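Local coordinates for protein kojibiose phosphorylase (Gut metagenome, PDB 6W0P) that is a phosphorylase of glycoside hydrolase family 65, with an N-terminal beta-sandwich domain, a helical catalytic barrel and a small C-terminal domain, at residues A[157-160]-A[166-169]; A[331-336]-A[399-404]; A[349-354]-A[665-670]. All coordinates share one frame; numbering follows the deposited sequence. Where two conformers were deposited one is given.

Interaction 1: A[157-160]-A[166-169]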
ATOM      1  N   ILE A 157     -26.524  25.522 -34.372  1.00 35.33           N
ATOM      2  CA  ILE A 157     -25.413  26.448 -34.705  1.00 35.83           C
ATOM      3  C   ILE A 157     -25.969  27.489 -35.678  1.00 35.99           C
ATOM      4  O   ILE A 157     -26.467  27.094 -36.755  1.00 35.20           O
ATOM      5  CB  ILE A 157     -24.219  25.681 -35.304  1.00 36.04           C
ATOM      6  CG1 ILE A 157     -23.815  24.485 -34.441  1.00 36.25           C
ATOM      7  CG2 ILE A 157     -23.055  26.627 -35.527  1.00 36.48           C
ATOM      8  CD1 ILE A 157     -22.959  23.471 -35.161  1.00 36.93           C
ATOM      9  N   SER A 158     -25.887  28.761 -35.294  1.00 35.97           N
ATOM     10  CA  SER A 158     -26.227  29.923 -36.144  1.00 35.62           C
ATOM     11  C   SER A 158     -24.990  30.808 -36.388  1.00 35.75           C
ATOM     12  O   SER A 158     -24.150  30.964 -35.482  1.00 35.13           O
ATOM     13  CB  SER A 158     -27.330  30.699 -35.535  1.00 35.05           C
ATOM     14  OG  SER A 158     -26.813  31.588 -34.578  1.00 34.75           O
ATOM     15  N   PHE A 159     -24.914  31.387 -37.585  1.00 35.88           N
ATOM     16  CA  PHE A 159     -23.830  32.284 -38.047  1.00 36.19           C
ATOM     17  C   PHE A 159     -24.475  33.603 -38.480  1.00 36.39           C
ATOM     18  O   PHE A 159     -25.505  33.559 -39.185  1.00 35.39           O
ATOM     19  CB  PHE A 159     -23.080  31.620 -39.204  1.00 36.02           C
ATOM     20  CG  PHE A 159     -22.389  30.316 -38.883  1.00 35.47           C
ATOM     21  CD1 PHE A 159     -21.088  30.296 -38.412  1.00 35.10           C
ATOM     22  CD2 PHE A 159     -23.017  29.105 -39.100  1.00 35.26           C
ATOM     23  CE1 PHE A 159     -20.446  29.102 -38.141  1.00 34.59           C
ATOM     24  CE2 PHE A 159     -22.375  27.910 -38.822  1.00 35.01           C
ATOM     25  CZ  PHE A 159     -21.088  27.910 -38.351  1.00 34.82           C
ATOM     26  N   GLU A 160     -23.949  34.741 -38.036  1.00 37.36           N
ATOM     27  CA  GLU A 160     -24.402  36.048 -38.579  1.00 38.95           C
ATOM     28  C   GLU A 160     -23.176  36.914 -38.863  1.00 39.60           C
ATOM     29  O   GLU A 160     -22.579  37.427 -37.889  1.00 39.33           O
ATOM     30  CB  GLU A 160     -25.383  36.763 -37.649  1.00 39.45           C
ATOM     31  CG  GLU A 160     -25.937  38.042 -38.275  1.00 40.67           C
ATOM     32  CD  GLU A 160     -27.159  38.643 -37.593  1.00 41.02           C
ATOM     33  OE1 GLU A 160     -27.796  37.937 -36.776  1.00 40.51           O
ATOM     34  OE2 GLU A 160     -27.459  39.830 -37.870  1.00 42.10           O
ATOM     35  N   ASP A 166     -17.807  33.468 -47.045  1.00 43.82           N
ATOM     36  CA  ASP A 166     -17.956  31.997 -47.129  1.00 44.44           C
ATOM     37  C   ASP A 166     -17.292  31.405 -45.886  1.00 44.76           C
ATOM     38  O   ASP A 166     -16.215  31.899 -45.485  1.00 44.74           O
ATOM     39  CB  ASP A 166     -17.303  31.428 -48.396  1.00 45.80           C
ATOM     40  CG  ASP A 166     -18.062  31.679 -49.692  1.00 47.18           C
ATOM     41  OD1 ASP A 166     -19.191  32.216 -49.629  1.00 47.40           O
ATOM     42  OD2 ASP A 166     -17.512  31.330 -50.767  1.00 48.22           O
ATOM     43  N   ILE A 167     -17.903  30.384 -45.290  1.00 44.83           N
ATOM     44  CA  ILE A 167     -17.269  29.620 -44.183  1.00 45.18           C
ATOM     45  C   ILE A 167     -17.463  28.144 -44.470  1.00 44.47           C
ATOM     46  O   ILE A 167     -18.385  27.805 -45.234  1.00 44.50           O
ATOM     47  CB  ILE A 167     -17.861  30.002 -42.815  1.00 45.92           C
ATOM     48  CG1 ILE A 167     -19.265  29.419 -42.629  1.00 46.54           C
ATOM     49  CG2 ILE A 167     -17.841  31.509 -42.627  1.00 46.13           C
ATOM     50  CD1 ILE A 167     -19.790  29.567 -41.221  1.00 47.95           C
ATOM     51  N   LYS A 168     -16.644  27.320 -43.831  1.00 44.33           N
ATOM     52  CA  LYS A 168     -16.812  25.858 -43.826  1.00 45.38           C
ATOM     53  C   LYS A 168     -17.212  25.421 -42.420  1.00 42.95           C
ATOM     54  O   LYS A 168     -16.591  25.887 -41.466  1.00 43.18           O
ATOM     55  CB  LYS A 168     -15.520  25.174 -44.262  1.00 48.25           C
ATOM     56  CG  LYS A 168     -15.739  23.750 -44.739  1.00 51.01           C
ATOM     57  CD  LYS A 168     -14.583  22.812 -44.475  1.00 53.02           C
ATOM     58  CE  LYS A 168     -14.971  21.387 -44.806  1.00 54.54           C
ATOM     59  NZ  LYS A 168     -13.778  20.521 -44.931  1.00 56.21           N
ATOM     60  N   LEU A 169     -18.222  24.563 -42.314  1.00 41.64           N
ATOM     61  CA  LEU A 169     -18.649  23.942 -41.042  1.00 40.55           C
ATOM     62  C   LEU A 169     -18.545  22.435 -41.213  1.00 41.14           C
ATOM     63  O   LEU A 169     -19.047  21.937 -42.250  1.00 42.30           O
ATOM     64  CB  LEU A 169     -20.080  24.379 -40.734  1.00 39.51           C
ATOM     65  CG  LEU A 169     -20.779  23.651 -39.591  1.00 38.09           C
ATOM     66  CD1 LEU A 169     -20.148  23.966 -38.242  1.00 37.38           C
ATOM     67  CD2 LEU A 169     -22.238  24.017 -39.580  1.00 37.74           C
TER
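Phe-159 and Leu-169 carry much of this contact, with Ile-157 and Ile-167 completing the apolar patch between two strands that face each other. CD2 of Leu-169 comes to the rim of the Phe-159 ring near its plane, 4.0 Å from Phe-159 CE2. The other methyl, CD1, sits between two neighbours, 4.1 Å from Phe-159 CZ and 4.2 Å from Ile-157 CD1, so that the Ile-157 and Leu-169 branches meet methyl to methyl. Leu-169 can straddle them because its CG stands opposite the backbone N (chi1 170°), which drives the isobutyl fork out across the gap. Ile-167 approaches the same ring from a different direction. With CG1 lodged between the backbone N and the carbonyl carbon (chi1 74°), its CD1 is carried over one face, off centre, in a CH-pi position. The modelled separation there is too short for two carbons, so the exact depth of that methyl is doubtful. Phe-159 thus meets one neighbour on a face and another at its edge. All four side chains are buried, and no hydrogen bond crosses between the strands. Their short axes pass 10.4 Å apart at 166°, the nearly antiparallel facing of two layers in a beta sandwich. Strand 152-161 is paired on one side with 135-145 and on the other with 245-256, whereas strand 165-174 lies between 94-98 and 230-239 in the opposing sheet. Ile-96 and Leu-239 from that second sheet, and Ile-139 and Ile-247 from the first, extend the apolar filling around the contact.

Interaction 2: A[331-336]-A[399-404]; sequences TNTIGA and ATRNGK
Two loops of the helical barrel in the family 65 catalytic domain are joined by Arg-401, which reaches across to the backbone at Thr-331 and the side chain of Thr-333. Its NH2 donates to Thr-331 O over 2.7 Å, meeting a lone pair in the carbonyl plane; the N-H...O angle of 144° is somewhat bent, and the oxygen sits 23° out of the guanidinium plane. A water beside the guanidinium edge closes the other route to the same carbonyl, accepting from Arg-401 NH1 at 3.0 Å and donating to Thr-331 O at 3.2 Å. The arginine chain kinks at chi2 (59°) on its way there, and Thr-333 CG2 lies just past the bend, 3.7 Å from Arg-401 CD, and over part of one guanidinium face. NE of Arg-401 turns instead to Asn-61 OD1, while Asn-61 ND2 holds Thr-333 O, tying both loops to the N-terminal part of the chain. Behind the arginine, the 399-404 loop stiffens itself. Thr-400 OG1 accepts from Gly-403 N at 2.7 Å and donates to Lys-404 O, and Asn-402 OD1 takes Lys-404 N at 2.9 Å. The arginine that clamps the neighbouring loop's carbonyl lies inside a tight turn where an ST motif and an Asx turn overlap.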
ATOM      1  N   THR A 331     -30.282  -0.200 -13.584  1.00 34.29           N
ATOM      2  CA  THR A 331     -28.847  -0.594 -13.604  1.00 33.91           C
ATOM      3  C   THR A 331     -27.960   0.661 -13.630  1.00 32.90           C
ATOM      4  O   THR A 331     -26.742   0.523 -13.878  1.00 33.25           O
ATOM      5  CB  THR A 331     -28.550  -1.564 -14.766  1.00 34.11           C
ATOM      6  OG1 THR A 331     -28.739  -0.886 -16.012  1.00 33.19           O
ATOM      7  CG2 THR A 331     -29.438  -2.789 -14.735  1.00 34.43           C
ATOM      8  N   ASN A 332     -28.518   1.847 -13.410  1.00 32.75           N
ATOM      9  CA  ASN A 332     -27.737   3.115 -13.398  1.00 32.14           C
ATOM     10  C   ASN A 332     -27.535   3.543 -11.949  1.00 32.12           C
ATOM     11  O   ASN A 332     -28.361   3.172 -11.108  1.00 31.65           O
ATOM     12  CB  ASN A 332     -28.393   4.242 -14.197  1.00 32.29           C
ATOM     13  CG  ASN A 332     -28.132   4.168 -15.685  1.00 32.36           C
ATOM     14  OD1 ASN A 332     -27.281   3.398 -16.131  1.00 33.69           O
ATOM     15  ND2 ASN A 332     -28.874   4.941 -16.461  1.00 31.55           N
ATOM     16  N   THR A 333     -26.477   4.306 -11.677  1.00 32.31           N
ATOM     17  CA  THR A 333     -26.218   4.859 -10.331  1.00 32.34           C
ATOM     18  C   THR A 333     -25.626   6.261 -10.474  1.00 32.00           C
ATOM     19  O   THR A 333     -25.324   6.682 -11.600  1.00 32.59           O
ATOM     20  CB  THR A 333     -25.308   3.929  -9.518  1.00 32.23           C
ATOM     21  OG1 THR A 333     -25.275   4.371  -8.158  1.00 32.84           O
ATOM     22  CG2 THR A 333     -23.900   3.902 -10.055  1.00 32.58           C
ATOM     23  N   ILE A 334     -25.475   6.936  -9.345  1.00 30.87           N
ATOM     24  CA  ILE A 334     -24.890   8.300  -9.247  1.00 30.32           C
ATOM     25  C   ILE A 334     -23.386   8.149  -8.977  1.00 30.32           C
ATOM     26  O   ILE A 334     -23.027   7.525  -7.957  1.00 30.34           O
ATOM     27  CB  ILE A 334     -25.615   9.082  -8.134  1.00 29.46           C
ATOM     28  CG1 ILE A 334     -27.121   9.140  -8.399  1.00 29.46           C
ATOM     29  CG2 ILE A 334     -25.006  10.455  -7.954  1.00 29.65           C
ATOM     30  CD1 ILE A 334     -27.905   9.946  -7.411  1.00 29.65           C
ATOM     31  N   GLY A 335     -22.548   8.703  -9.851  1.00 30.13           N
ATOM     32  CA  GLY A 335     -21.110   8.896  -9.587  1.00 29.94           C
ATOM     33  C   GLY A 335     -20.846  10.070  -8.635  1.00 29.45           C
ATOM     34  O   GLY A 335     -21.621  11.050  -8.628  1.00 28.48           O
ATOM     35  N   ALA A 336     -19.735  10.007  -7.905  1.00 28.80           N
ATOM     36  CA  ALA A 336     -19.252  11.070  -7.001  1.00 28.49           C
ATOM     37  C   ALA A 336     -19.114  12.430  -7.711  1.00 28.47           C
ATOM     38  O   ALA A 336     -19.116  13.447  -6.984  1.00 28.04           O
ATOM     39  CB  ALA A 336     -17.940  10.654  -6.388  1.00 28.30           C
ATOM     40  N   ALA A 399     -15.928   1.558  -3.694  1.00 30.60           N
ATOM     41  CA  ALA A 399     -16.022   2.293  -4.969  1.00 31.19           C
ATOM     42  C   ALA A 399     -16.277   1.307  -6.106  1.00 31.92           C
ATOM     43  O   ALA A 399     -15.509   0.327  -6.219  1.00 31.79           O
ATOM     44  CB  ALA A 399     -14.759   3.082  -5.185  1.00 31.79           C
ATOM     45  N   THR A 400     -17.292   1.583  -6.934  1.00 32.04           N
ATOM     46  CA  THR A 400     -17.667   0.714  -8.077  1.00 32.49           C
ATOM     47  C   THR A 400     -18.552   1.465  -9.073  1.00 31.92           C
ATOM     48  O   THR A 400     -19.283   2.415  -8.634  1.00 31.69           O
ATOM     49  CB  THR A 400     -18.374  -0.545  -7.561  1.00 33.50           C
ATOM     50  OG1 THR A 400     -18.353  -1.514  -8.602  1.00 33.85           O
ATOM     51  CG2 THR A 400     -19.803  -0.299  -7.125  1.00 34.04           C
ATOM     52  N   ARG A 401     -18.469   1.072 -10.351  1.00 30.65           N
ATOM     53  CA  ARG A 401     -19.600   1.205 -11.293  1.00 30.60           C
ATOM     54  C   ARG A 401     -20.197  -0.168 -11.634  1.00 30.72           C
ATOM     55  O   ARG A 401     -21.434  -0.246 -11.709  1.00 30.41           O
ATOM     56  CB  ARG A 401     -19.219   1.981 -12.556  1.00 30.60           C
ATOM     57  CG  ARG A 401     -20.408   2.269 -13.469  1.00 30.38           C
ATOM     58  CD  ARG A 401     -21.520   3.078 -12.819  1.00 30.61           C
ATOM     59  NE  ARG A 401     -22.738   3.054 -13.615  1.00 30.67           N
ATOM     60  CZ  ARG A 401     -23.559   2.009 -13.707  1.00 31.21           C
ATOM     61  NH1 ARG A 401     -23.325   0.896 -13.033  1.00 31.56           N
ATOM     62  NH2 ARG A 401     -24.619   2.074 -14.488  1.00 31.71           N
ATOM     63  N   ASN A 402     -19.396  -1.220 -11.820  1.00 31.35           N
ATOM     64  CA  ASN A 402     -19.923  -2.502 -12.375  1.00 32.60           C
ATOM     65  C   ASN A 402     -20.310  -3.470 -11.248  1.00 33.48           C
ATOM     66  O   ASN A 402     -20.846  -4.538 -11.579  1.00 34.46           O
ATOM     67  CB  ASN A 402     -18.987  -3.137 -13.406  1.00 32.76           C
ATOM     68  CG  ASN A 402     -17.815  -3.871 -12.793  1.00 33.69           C
ATOM     69  OD1 ASN A 402     -17.588  -3.737 -11.586  1.00 34.09           O
ATOM     70  ND2 ASN A 402     -17.060  -4.612 -13.614  1.00 33.14           N
ATOM     71  N   GLY A 403     -20.106  -3.088  -9.979  1.00 33.74           N
ATOM     72  CA  GLY A 403     -20.441  -3.894  -8.790  1.00 33.34           C
ATOM     73  C   GLY A 403     -19.206  -4.493  -8.134  1.00 33.36           C
ATOM     74  O   GLY A 403     -19.280  -4.896  -6.938  1.00 33.76           O
ATOM     75  N   LYS A 404     -18.106  -4.593  -8.874  1.00 33.37           N
ATOM     76  CA  LYS A 404     -16.820  -5.101  -8.333  1.00 34.18           C
ATOM     77  C   LYS A 404     -16.103  -3.974  -7.588  1.00 33.39           C
ATOM     78  O   LYS A 404     -16.277  -2.791  -7.960  1.00 32.48           O
ATOM     79  CB  LYS A 404     -15.903  -5.634  -9.436  1.00 34.97           C
ATOM     80  CG  LYS A 404     -16.449  -6.849 -10.157  1.00 36.24           C
ATOM     81  CD  LYS A 404     -15.447  -7.483 -11.073  1.00 37.30           C
ATOM     82  CE  LYS A 404     -15.988  -8.768 -11.664  1.00 38.93           C
ATOM     83  NZ  LYS A 404     -15.379  -9.025 -12.989  1.00 40.16           N
TER
HETATM   84  O   HOH W   1     -24.650  -1.768 -13.307  1.00 31.59           O

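Interaction 3: A[349-354]-A[665-670]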
ATOM      1  N   PHE A 349     -20.346   5.459  -4.283  1.00 28.29           N
ATOM      2  CA  PHE A 349     -19.809   5.262  -2.916  1.00 28.24           C
ATOM      3  C   PHE A 349     -21.001   5.085  -1.976  1.00 27.82           C
ATOM      4  O   PHE A 349     -22.152   5.293  -2.419  1.00 27.05           O
ATOM      5  CB  PHE A 349     -18.902   6.432  -2.527  1.00 28.71           C
ATOM      6  CG  PHE A 349     -17.666   6.591  -3.378  1.00 30.23           C
ATOM      7  CD1 PHE A 349     -17.736   7.140  -4.649  1.00 30.56           C
ATOM      8  CD2 PHE A 349     -16.428   6.172  -2.914  1.00 30.50           C
ATOM      9  CE1 PHE A 349     -16.592   7.291  -5.420  1.00 30.87           C
ATOM     10  CE2 PHE A 349     -15.296   6.295  -3.702  1.00 30.67           C
ATOM     11  CZ  PHE A 349     -15.374   6.865  -4.949  1.00 30.61           C
ATOM     12  N   TRP A 350     -20.735   4.738  -0.713  1.00 27.90           N
ATOM     13  CA  TRP A 350     -21.771   4.570   0.341  1.00 27.91           C
ATOM     14  C   TRP A 350     -22.618   5.853   0.474  1.00 28.59           C
ATOM     15  O   TRP A 350     -23.755   5.718   0.978  1.00 27.72           O
ATOM     16  CB  TRP A 350     -21.093   4.196   1.657  1.00 27.78           C
ATOM     17  CG  TRP A 350     -20.467   5.374   2.341  1.00 27.47           C
ATOM     18  CD1 TRP A 350     -19.441   6.155   1.888  1.00 27.01           C
ATOM     19  CD2 TRP A 350     -20.840   5.890   3.627  1.00 27.06           C
ATOM     20  NE1 TRP A 350     -19.165   7.132   2.801  1.00 27.25           N
ATOM     21  CE2 TRP A 350     -20.015   7.004   3.874  1.00 27.32           C
ATOM     22  CE3 TRP A 350     -21.808   5.536   4.575  1.00 27.66           C
ATOM     23  CZ2 TRP A 350     -20.108   7.742   5.058  1.00 27.72           C
ATOM     24  CZ3 TRP A 350     -21.902   6.268   5.740  1.00 27.68           C
ATOM     25  CH2 TRP A 350     -21.080   7.374   5.970  1.00 27.56           C
ATOM     26  N   ASP A 351     -22.057   7.003   0.021  1.00 29.20           N
ATOM     27  CA  ASP A 351     -22.688   8.356  -0.079  0.60 29.31           C
ATOM     28  C   ASP A 351     -24.047   8.290  -0.770  1.00 29.84           C
ATOM     29  O   ASP A 351     -24.931   9.080  -0.385  1.00 29.71           O
ATOM     30  CB  ASP A 351     -21.928   9.336  -0.996  0.60 29.16           C
ATOM     31  CG  ASP A 351     -20.505   9.648  -0.595  0.60 28.37           C
ATOM     32  OD1 ASP A 351     -19.753   8.687  -0.383  0.60 27.31           O
ATOM     33  OD2 ASP A 351     -20.179  10.864  -0.477  0.60 28.93           O
ATOM     34  N   ASN A 352     -24.149   7.453  -1.796  1.00 30.09           N
ATOM     35  CA  ASN A 352     -25.382   7.311  -2.600  1.00 31.15           C
ATOM     36  C   ASN A 352     -26.508   6.963  -1.634  1.00 30.62           C
ATOM     37  O   ASN A 352     -27.534   7.624  -1.680  1.00 29.73           O
ATOM     38  CB  ASN A 352     -25.239   6.279  -3.723  1.00 32.87           C
ATOM     39  CG  ASN A 352     -24.434   6.800  -4.894  1.00 34.02           C
ATOM     40  OD1 ASN A 352     -23.840   7.866  -4.816  1.00 36.87           O
ATOM     41  ND2 ASN A 352     -24.438   6.087  -6.005  1.00 35.98           N
ATOM     42  N   GLU A 353     -26.274   5.969  -0.782  1.00 31.12           N
ATOM     43  CA  GLU A 353     -27.311   5.365   0.083  1.00 31.50           C
ATOM     44  C   GLU A 353     -27.588   6.267   1.291  1.00 31.08           C
ATOM     45  O   GLU A 353     -28.735   6.338   1.686  1.00 31.21           O
ATOM     46  CB  GLU A 353     -26.894   3.964   0.521  1.00 31.71           C
ATOM     47  CG  GLU A 353     -27.031   2.920  -0.562  1.00 31.54           C
ATOM     48  CD  GLU A 353     -26.070   3.030  -1.740  1.00 31.89           C
ATOM     49  OE1 GLU A 353     -24.883   3.361  -1.535  1.00 31.16           O
ATOM     50  OE2 GLU A 353     -26.518   2.752  -2.867  1.00 32.14           O
ATOM     51  N   THR A 354     -26.584   6.947   1.837  1.00 30.91           N
ATOM     52  CA  THR A 354     -26.662   7.556   3.179  1.00 31.25           C
ATOM     53  C   THR A 354     -26.826   9.076   3.098  1.00 32.07           C
ATOM     54  O   THR A 354     -27.064   9.659   4.160  1.00 32.87           O
ATOM     55  CB  THR A 354     -25.414   7.176   3.982  1.00 31.12           C
ATOM     56  OG1 THR A 354     -24.236   7.560   3.259  1.00 30.71           O
ATOM     57  CG2 THR A 354     -25.383   5.696   4.276  1.00 30.94           C
ATOM     58  N   HIS A 665     -19.179  18.260  -7.346  1.00 29.24           N
ATOM     59  CA  HIS A 665     -19.175  17.406  -6.134  1.00 29.37           C
ATOM     60  C   HIS A 665     -20.616  16.999  -5.781  1.00 29.70           C
ATOM     61  O   HIS A 665     -21.347  17.792  -5.141  1.00 27.58           O
ATOM     62  CB  HIS A 665     -18.508  18.143  -4.982  1.00 28.98           C
ATOM     63  CG  HIS A 665     -17.109  18.564  -5.229  1.00 28.82           C
ATOM     64  ND1 HIS A 665     -16.804  19.592  -6.060  1.00 28.30           N
ATOM     65  CD2 HIS A 665     -15.949  18.142  -4.692  1.00 28.72           C
ATOM     66  CE1 HIS A 665     -15.507  19.784  -6.043  1.00 28.59           C
ATOM     67  NE2 HIS A 665     -14.963  18.909  -5.220  1.00 28.40           N
ATOM     68  N   MET A 666     -20.983  15.785  -6.171  1.00 30.65           N
ATOM     69  CA  MET A 666     -22.381  15.314  -6.172  1.00 32.32           C
ATOM     70  C   MET A 666     -22.893  15.271  -4.719  1.00 31.96           C
ATOM     71  O   MET A 666     -23.982  15.776  -4.463  1.00 32.05           O
ATOM     72  CB  MET A 666     -22.423  13.936  -6.832  1.00 34.55           C
ATOM     73  CG  MET A 666     -23.635  13.683  -7.686  1.00 36.56           C
ATOM     74  SD  MET A 666     -23.994  15.023  -8.831  1.00 39.84           S
ATOM     75  CE  MET A 666     -25.599  15.485  -8.187  1.00 38.94           C
ATOM     76  N   THR A 667     -22.128  14.707  -3.788  1.00 31.76           N
ATOM     77  CA  THR A 667     -22.543  14.581  -2.363  1.00 32.37           C
ATOM     78  C   THR A 667     -22.708  15.978  -1.755  1.00 31.33           C
ATOM     79  O   THR A 667     -23.669  16.197  -1.025  1.00 31.34           O
ATOM     80  CB  THR A 667     -21.569  13.749  -1.531  1.00 32.00           C
ATOM     81  OG1 THR A 667     -21.700  12.422  -2.009  1.00 32.49           O
ATOM     82  CG2 THR A 667     -21.900  13.759  -0.055  1.00 32.74           C
ATOM     83  N   SER A 668     -21.797  16.883  -2.059  1.00 31.29           N
ATOM     84  CA  SER A 668     -21.851  18.286  -1.592  1.00 32.18           C
ATOM     85  C   SER A 668     -23.133  18.945  -2.115  1.00 31.43           C
ATOM     86  O   SER A 668     -23.802  19.675  -1.344  1.00 33.14           O
ATOM     87  CB  SER A 668     -20.629  19.046  -1.997  1.00 32.92           C
ATOM     88  OG  SER A 668     -20.924  20.433  -1.911  1.00 36.31           O
ATOM     89  N   ILE A 669     -23.495  18.642  -3.357  1.00 29.80           N
ATOM     90  CA  ILE A 669     -24.722  19.159  -4.012  1.00 28.90           C
ATOM     91  C   ILE A 669     -25.943  18.615  -3.266  1.00 28.83           C
ATOM     92  O   ILE A 669     -26.820  19.437  -2.943  1.00 28.53           O
ATOM     93  CB  ILE A 669     -24.688  18.825  -5.521  1.00 28.69           C
ATOM     94  CG1 ILE A 669     -23.672  19.735  -6.212  1.00 28.72           C
ATOM     95  CG2 ILE A 669     -26.057  18.948  -6.174  1.00 29.03           C
ATOM     96  CD1 ILE A 669     -23.399  19.385  -7.632  1.00 28.81           C
ATOM     97  N   ALA A 670     -25.986  17.307  -2.985  1.00 28.51           N
ATOM     98  CA  ALA A 670     -27.092  16.644  -2.261  1.00 29.58           C
ATOM     99  C   ALA A 670     -27.178  17.229  -0.853  1.00 30.86           C
ATOM    100  O   ALA A 670     -28.292  17.442  -0.374  1.00 32.92           O
ATOM    101  CB  ALA A 670     -26.890  15.154  -2.191  1.00 29.23           C
TER
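Thr-667 and Asp-351 make the one direct contact here, a hydroxyl-to-carboxylate bond between the first turns of two helices. Thr-667 OG1 donates to Asp-351 OD2 at 2.7 Å, approaching on the anti side of that oxygen and 23° out of the carboxylate plane. The side chains cross at about a right angle, and the grip is close: the methyl Thr-667 CG2 also lies 3.4 Å from Asp-351 OD2. Thr-667 offers both branches because OG1 sits beside its backbone N (chi1 -69°) while CG2 stands opposite that nitrogen. Asp-351 was modelled in two conformers, so the bond is certain only for the one described. The threonine side of this pair is the tightly packed one. Thr-667 is buried and also rests on Tyr-355 and Cys-356, one turn further along helix 351-361, and next to it Met-666 is buried against Met-321 and Ala-324 of helix 308-324. The carboxylate side is looser: Asp-351 is partly exposed, as is Phe-349, whose ring does not reach 665-670, and the two segments bury just 85 Å² between them. Local to its own helix, Thr-354 OG1 donates to Trp-350 O at 3.0 Å from above the carbonyl plane, sharing that oxygen with Thr-354 N, while the hydroxyl is poised 3.4 Å above the plane of the Trp-350 ring toward the rim. His-665 takes the N-cap position of helix 666-680. A polar bond between the first turns of two helices, with apolar packing beginning one turn deeper, joins helices far apart in sequence within the (alpha/alpha)6 barrel expected of the family 65 catalytic domain.

In the fold
Interaction 1 stands apart, about 41 and 42 Å from the centres of interactions 2 and 3, inside the N-terminal beta sandwich; it is buried and wholly apolar, filling the space between two sheets. Interactions 2 and 3 lie near the centre of the folded chain, in the catalytic domain, about 12 Å apart between centres, and work through polar groups: an arginine with a carbonyl and water in one, a hydroxyl with a carboxylate in the other. Interaction 2 is largely buried, interaction 3 partly. They also touch, since Asn-352 ND2 probably bonds Ile-334 O and Met-666 N probably bonds Ala-336 O, so segment 331-336 touches both segments of interaction 3.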